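Local coordinates for protein complement factor MASP-3 (Homo sapiens, PDB 3DEM) that probably serves as a serine protease of the lectin complement pathway, its CUB1-EGF-CUB2 region binding mannan-binding lectin and ficolins, at residues L132-N140 with Y146-I154. Residues are numbered along the deposited sequence; the frame is centred on the assembly and turned at random.
Sequences LSCDHYCHN and YCSCRFGYI. With CA (calcium ion), chain D.
The imidazole of His136 is held on a face and along its edge by the segment 146-154. The guanidinium of Arg150 lies flat over one face, the two planes 11° apart and their centres 3.9 Å from each other. Along the ring edge, His136 ND1 accepts the backbone N-H of Arg150 in an almost straight, nearly in-plane bond of 3.1 Å, which implies that this nitrogen carries no proton. His136 CE1 points into the face of the Tyr153 ring, 3.5 Å from Tyr153 CD1, in a T-shaped stack with planes at 83°. The next aromatic, Tyr137, has Cys149 O at its edge, while its OH and the backbone N of Phe151 hydrogen-bond to the same water.

Tyr137, His139, Tyr146 and Ser148 project from one face of the hairpin; there His139 sits beside Ser148 and Tyr146. With its CG anti to the carbonyl carbon (chi1 -53°), His139 brings NE2 to Ser148 OG, donating a 2.7 Å hydrogen bond within its ring plane. His139 CB lies over the face of the Tyr146 ring, 3.8 Å from its centroid, as a CH-pi contact; the two rings are near parallel but so displaced that they barely overlap. The opposite face carries Cys138 and Cys147, and Cys147 is joined to Cys134 by a disulfide.

In the backbone ladder, Tyr137-Ser148 and His139-Tyr146 are antiparallel hydrogen-bonded pairs flanking the non-hydrogen-bonded pair Cys138-Cys147. This is the main hairpin of a calcium-binding EGF module: Asn140 is a ligand of the calcium ion, together with residues that include Asp120 and Glu123. Tyr42 and His115 of the second subunit meet His139, while strand 162-163 packs through Cys162 against His136 and Tyr153.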
ATOM      1  N   LEU A 132     -22.403   3.994   9.286  1.00 43.28           N
ATOM      2  CA  LEU A 132     -21.142   4.298   9.965  1.00 43.27           C
ATOM      3  C   LEU A 132     -19.962   4.441   9.002  1.00 43.02           C
ATOM      4  O   LEU A 132     -18.818   4.176   9.375  1.00 43.37           O
ATOM      5  CB  LEU A 132     -20.828   3.234  11.022  1.00 43.34           C
ATOM      6  CG  LEU A 132     -21.934   2.940  12.041  1.00 43.71           C
ATOM      7  CD1 LEU A 132     -21.579   1.721  12.894  1.00 44.07           C
ATOM      8  CD2 LEU A 132     -22.219   4.159  12.917  1.00 43.61           C
ATOM      9  N   SER A 133     -20.240   4.852   7.767  1.00 42.64           N
ATOM     10  CA  SER A 133     -19.179   5.183   6.809  1.00 42.22           C
ATOM     11  C   SER A 133     -19.296   6.655   6.433  1.00 41.76           C
ATOM     12  O   SER A 133     -20.278   7.306   6.792  1.00 41.64           O
ATOM     13  CB  SER A 133     -19.277   4.307   5.559  1.00 42.29           C
ATOM     14  OG  SER A 133     -20.505   4.528   4.890  1.00 42.46           O
ATOM     15  N   CYS A 134     -18.302   7.179   5.714  1.00 41.17           N
ATOM     16  CA  CYS A 134     -18.282   8.603   5.376  1.00 40.77           C
ATOM     17  C   CYS A 134     -19.522   9.015   4.589  1.00 40.49           C
ATOM     18  O   CYS A 134     -19.924   8.333   3.647  1.00 40.49           O
ATOM     19  CB  CYS A 134     -17.011   8.965   4.607  1.00 40.47           C
ATOM     20  SG  CYS A 134     -15.478   8.596   5.493  1.00 40.70           S
ATOM     21  N   ASP A 135     -20.128  10.127   4.993  1.00 40.31           N
ATOM     22  CA  ASP A 135     -21.322  10.649   4.333  1.00 40.13           C
ATOM     23  C   ASP A 135     -21.023  11.039   2.877  1.00 40.21           C
ATOM     24  O   ASP A 135     -21.738  10.624   1.963  1.00 39.87           O
ATOM     25  CB  ASP A 135     -21.867  11.843   5.123  1.00 40.16           C
ATOM     26  CG  ASP A 135     -23.245  12.295   4.659  1.00 39.95           C
ATOM     27  OD1 ASP A 135     -23.859  11.632   3.800  1.00 39.77           O
ATOM     28  OD2 ASP A 135     -23.721  13.327   5.172  1.00 39.86           O
ATOM     29  N   HIS A 136     -19.963  11.820   2.664  1.00 40.15           N
ATOM     30  CA  HIS A 136     -19.588  12.241   1.313  1.00 40.33           C
ATOM     31  C   HIS A 136     -18.315  11.549   0.818  1.00 40.41           C
ATOM     32  O   HIS A 136     -18.387  10.532   0.127  1.00 40.30           O
ATOM     33  CB  HIS A 136     -19.431  13.765   1.220  1.00 40.28           C
ATOM     34  CG  HIS A 136     -20.718  14.518   1.345  1.00 40.22           C
ATOM     35  ND1 HIS A 136     -20.772  15.895   1.401  1.00 40.26           N
ATOM     36  CD2 HIS A 136     -21.998  14.089   1.434  1.00 40.40           C
ATOM     37  CE1 HIS A 136     -22.029  16.282   1.511  1.00 40.05           C
ATOM     38  NE2 HIS A 136     -22.794  15.206   1.536  1.00 40.51           N
ATOM     39  N   TYR A 137     -17.155  12.094   1.179  1.00 40.48           N
ATOM     40  CA  TYR A 137     -15.877  11.555   0.716  1.00 40.48           C
ATOM     41  C   TYR A 137     -15.140  10.761   1.792  1.00 40.58           C
ATOM     42  O   TYR A 137     -15.088  11.166   2.954  1.00 40.67           O
ATOM     43  CB  TYR A 137     -14.964  12.680   0.229  1.00 40.44           C
ATOM     44  CG  TYR A 137     -15.549  13.548  -0.859  1.00 40.41           C
ATOM     45  CD1 TYR A 137     -15.910  13.008  -2.087  1.00 40.87           C
ATOM     46  CD2 TYR A 137     -15.715  14.916  -0.669  1.00 40.51           C
ATOM     47  CE1 TYR A 137     -16.438  13.810  -3.099  1.00 40.81           C
ATOM     48  CE2 TYR A 137     -16.241  15.720  -1.661  1.00 40.53           C
ATOM     49  CZ  TYR A 137     -16.600  15.164  -2.874  1.00 40.62           C
ATOM     50  OH  TYR A 137     -17.114  15.964  -3.867  1.00 40.77           O
ATOM     51  N   CYS A 138     -14.562   9.634   1.387  1.00 40.61           N
ATOM     52  CA  CYS A 138     -13.668   8.867   2.244  1.00 40.58           C
ATOM     53  C   CYS A 138     -12.249   8.952   1.683  1.00 40.48           C
ATOM     54  O   CYS A 138     -12.052   8.828   0.480  1.00 40.20           O
ATOM     55  CB  CYS A 138     -14.115   7.403   2.316  1.00 40.61           C
ATOM     56  SG  CYS A 138     -13.167   6.362   3.472  1.00 40.83           S
ATOM     57  N   HIS A 139     -11.269   9.177   2.554  1.00 40.53           N
ATOM     58  CA  HIS A 139      -9.870   9.269   2.137  1.00 40.41           C
ATOM     59  C   HIS A 139      -9.045   8.234   2.892  1.00 40.58           C
ATOM     60  O   HIS A 139      -8.981   8.246   4.123  1.00 40.49           O
ATOM     61  CB  HIS A 139      -9.306  10.669   2.398  1.00 40.38           C
ATOM     62  CG  HIS A 139     -10.126  11.777   1.811  1.00 40.49           C
ATOM     63  ND1 HIS A 139      -9.899  12.282   0.549  1.00 40.12           N
ATOM     64  CD2 HIS A 139     -11.170  12.480   2.315  1.00 40.18           C
ATOM     65  CE1 HIS A 139     -10.767  13.245   0.300  1.00 40.32           C
ATOM     66  NE2 HIS A 139     -11.551  13.384   1.354  1.00 40.28           N
ATOM     67  N   ASN A 140      -8.420   7.329   2.149  1.00 40.64           N
ATOM     68  CA  ASN A 140      -7.590   6.303   2.755  1.00 40.57           C
ATOM     69  C   ASN A 140      -6.152   6.764   2.893  1.00 40.57           C
ATOM     70  O   ASN A 140      -5.625   7.458   2.019  1.00 40.63           O
ATOM     71  CB  ASN A 140      -7.632   5.019   1.925  1.00 40.49           C
ATOM     72  CG  ASN A 140      -6.925   3.859   2.609  1.00 40.53           C
ATOM     73  OD1 ASN A 140      -7.111   3.616   3.799  1.00 40.49           O
ATOM     74  ND2 ASN A 140      -6.117   3.134   1.855  1.00 40.29           N
ATOM     75  N   TYR A 146      -9.906   8.981   6.876  1.00 40.38           N
ATOM     76  CA  TYR A 146     -10.736  10.079   7.371  1.00 40.39           C
ATOM     77  C   TYR A 146     -11.790  10.463   6.341  1.00 40.47           C
ATOM     78  O   TYR A 146     -11.695  10.079   5.176  1.00 40.62           O
ATOM     79  CB  TYR A 146      -9.889  11.296   7.768  1.00 40.31           C
ATOM     80  CG  TYR A 146      -9.170  11.970   6.619  1.00 40.26           C
ATOM     81  CD1 TYR A 146      -9.768  13.012   5.913  1.00 40.30           C
ATOM     82  CD2 TYR A 146      -7.889  11.578   6.251  1.00 40.60           C
ATOM     83  CE1 TYR A 146      -9.114  13.637   4.865  1.00 40.23           C
ATOM     84  CE2 TYR A 146      -7.223  12.190   5.200  1.00 40.36           C
ATOM     85  CZ  TYR A 146      -7.839  13.222   4.511  1.00 40.57           C
ATOM     86  OH  TYR A 146      -7.170  13.834   3.473  1.00 40.07           O
ATOM     87  N   CYS A 147     -12.792  11.217   6.784  1.00 40.47           N
ATOM     88  CA  CYS A 147     -13.863  11.687   5.916  1.00 40.44           C
ATOM     89  C   CYS A 147     -13.710  13.178   5.634  1.00 40.42           C
ATOM     90  O   CYS A 147     -13.106  13.910   6.418  1.00 40.49           O
ATOM     91  CB  CYS A 147     -15.230  11.441   6.562  1.00 40.44           C
ATOM     92  SG  CYS A 147     -15.545   9.758   7.168  1.00 40.20           S
ATOM     93  N   SER A 148     -14.258  13.620   4.509  1.00 40.29           N
ATOM     94  CA  SER A 148     -14.369  15.045   4.215  1.00 40.43           C
ATOM     95  C   SER A 148     -15.688  15.295   3.484  1.00 40.51           C
ATOM     96  O   SER A 148     -16.409  14.350   3.153  1.00 40.48           O
ATOM     97  CB  SER A 148     -13.173  15.547   3.396  1.00 40.37           C
ATOM     98  OG  SER A 148     -13.343  15.277   2.015  1.00 40.11           O
ATOM     99  N   CYS A 149     -16.004  16.559   3.228  1.00 40.57           N
ATOM    100  CA  CYS A 149     -17.313  16.904   2.681  1.00 40.73           C
ATOM    101  C   CYS A 149     -17.248  17.656   1.363  1.00 40.59           C
ATOM    102  O   CYS A 149     -16.226  18.250   1.022  1.00 40.66           O
ATOM    103  CB  CYS A 149     -18.112  17.707   3.703  1.00 40.62           C
ATOM    104  SG  CYS A 149     -18.383  16.783   5.219  1.00 41.87           S
ATOM    105  N   ARG A 150     -18.352  17.623   0.624  1.00 40.55           N
ATOM    106  CA  ARG A 150     -18.473  18.423  -0.584  1.00 40.57           C
ATOM    107  C   ARG A 150     -18.414  19.908  -0.265  1.00 40.59           C
ATOM    108  O   ARG A 150     -18.769  20.344   0.838  1.00 40.43           O
ATOM    109  CB  ARG A 150     -19.797  18.152  -1.293  1.00 40.70           C
ATOM    110  CG  ARG A 150     -19.985  16.748  -1.827  1.00 40.77           C
ATOM    111  CD  ARG A 150     -21.275  16.677  -2.636  1.00 41.18           C
ATOM    112  NE  ARG A 150     -21.986  15.423  -2.405  1.00 41.60           N
ATOM    113  CZ  ARG A 150     -23.269  15.334  -2.055  1.00 41.62           C
ATOM    114  NH1 ARG A 150     -24.012  16.429  -1.911  1.00 40.71           N
ATOM    115  NH2 ARG A 150     -23.815  14.137  -1.869  1.00 41.72           N
ATOM    116  N   PHE A 151     -17.981  20.674  -1.259  1.00 40.57           N
ATOM    117  CA  PHE A 151     -17.950  22.121  -1.197  1.00 40.52           C
ATOM    118  C   PHE A 151     -19.292  22.657  -0.714  1.00 40.57           C
ATOM    119  O   PHE A 151     -20.343  22.315  -1.260  1.00 40.78           O
ATOM    120  CB  PHE A 151     -17.616  22.671  -2.587  1.00 40.39           C
ATOM    121  CG  PHE A 151     -17.561  24.162  -2.656  1.00 40.21           C
ATOM    122  CD1 PHE A 151     -16.419  24.845  -2.283  1.00 40.23           C
ATOM    123  CD2 PHE A 151     -18.648  24.881  -3.119  1.00 40.49           C
ATOM    124  CE1 PHE A 151     -16.367  26.225  -2.359  1.00 40.51           C
ATOM    125  CE2 PHE A 151     -18.606  26.260  -3.193  1.00 40.56           C
ATOM    126  CZ  PHE A 151     -17.462  26.932  -2.814  1.00 40.70           C
ATOM    127  N   GLY A 152     -19.256  23.492   0.317  1.00 40.45           N
ATOM    128  CA  GLY A 152     -20.476  24.090   0.842  1.00 40.40           C
ATOM    129  C   GLY A 152     -21.003  23.368   2.067  1.00 40.45           C
ATOM    130  O   GLY A 152     -21.966  23.813   2.688  1.00 40.58           O
ATOM    131  N   TYR A 153     -20.370  22.250   2.415  1.00 40.44           N
ATOM    132  CA  TYR A 153     -20.765  21.464   3.585  1.00 40.48           C
ATOM    133  C   TYR A 153     -19.701  21.500   4.676  1.00 40.51           C
ATOM    134  O   TYR A 153     -18.537  21.815   4.426  1.00 40.32           O
ATOM    135  CB  TYR A 153     -21.009  20.005   3.206  1.00 40.52           C
ATOM    136  CG  TYR A 153     -22.252  19.733   2.386  1.00 40.65           C
ATOM    137  CD1 TYR A 153     -23.384  19.183   2.978  1.00 40.67           C
ATOM    138  CD2 TYR A 153     -22.286  19.991   1.021  1.00 40.51           C
ATOM    139  CE1 TYR A 153     -24.517  18.909   2.232  1.00 40.66           C
ATOM    140  CE2 TYR A 153     -23.414  19.723   0.268  1.00 40.27           C
ATOM    141  CZ  TYR A 153     -24.525  19.180   0.879  1.00 40.46           C
ATOM    142  OH  TYR A 153     -25.657  18.911   0.150  1.00 40.47           O
ATOM    143  N   ILE A 154     -20.109  21.148   5.889  1.00 40.56           N
ATOM    144  CA  ILE A 154     -19.221  21.176   7.038  1.00 40.52           C
ATOM    145  C   ILE A 154     -19.212  19.801   7.697  1.00 40.46           C
ATOM    146  O   ILE A 154     -20.270  19.241   7.997  1.00 40.37           O
ATOM    147  CB  ILE A 154     -19.671  22.246   8.064  1.00 40.47           C
ATOM    148  CG1 ILE A 154     -19.665  23.638   7.423  1.00 40.66           C
ATOM    149  CG2 ILE A 154     -18.782  22.217   9.299  1.00 40.40           C
ATOM    150  CD1 ILE A 154     -20.484  24.675   8.176  1.00 40.49           C
TER
HETATM  151 CA    CA D3001      -6.046   2.734   5.562  1.00 38.45          CA
HETATM  152  O   HOH W   1     -18.095  12.306   4.749  1.00 31.89           O
HETATM  153  O   HOH W   2     -16.767  18.949  -3.449  1.00 39.16           O
HETATM  154  O   HOH W   3      -5.752   1.744   7.714  1.00 39.87           O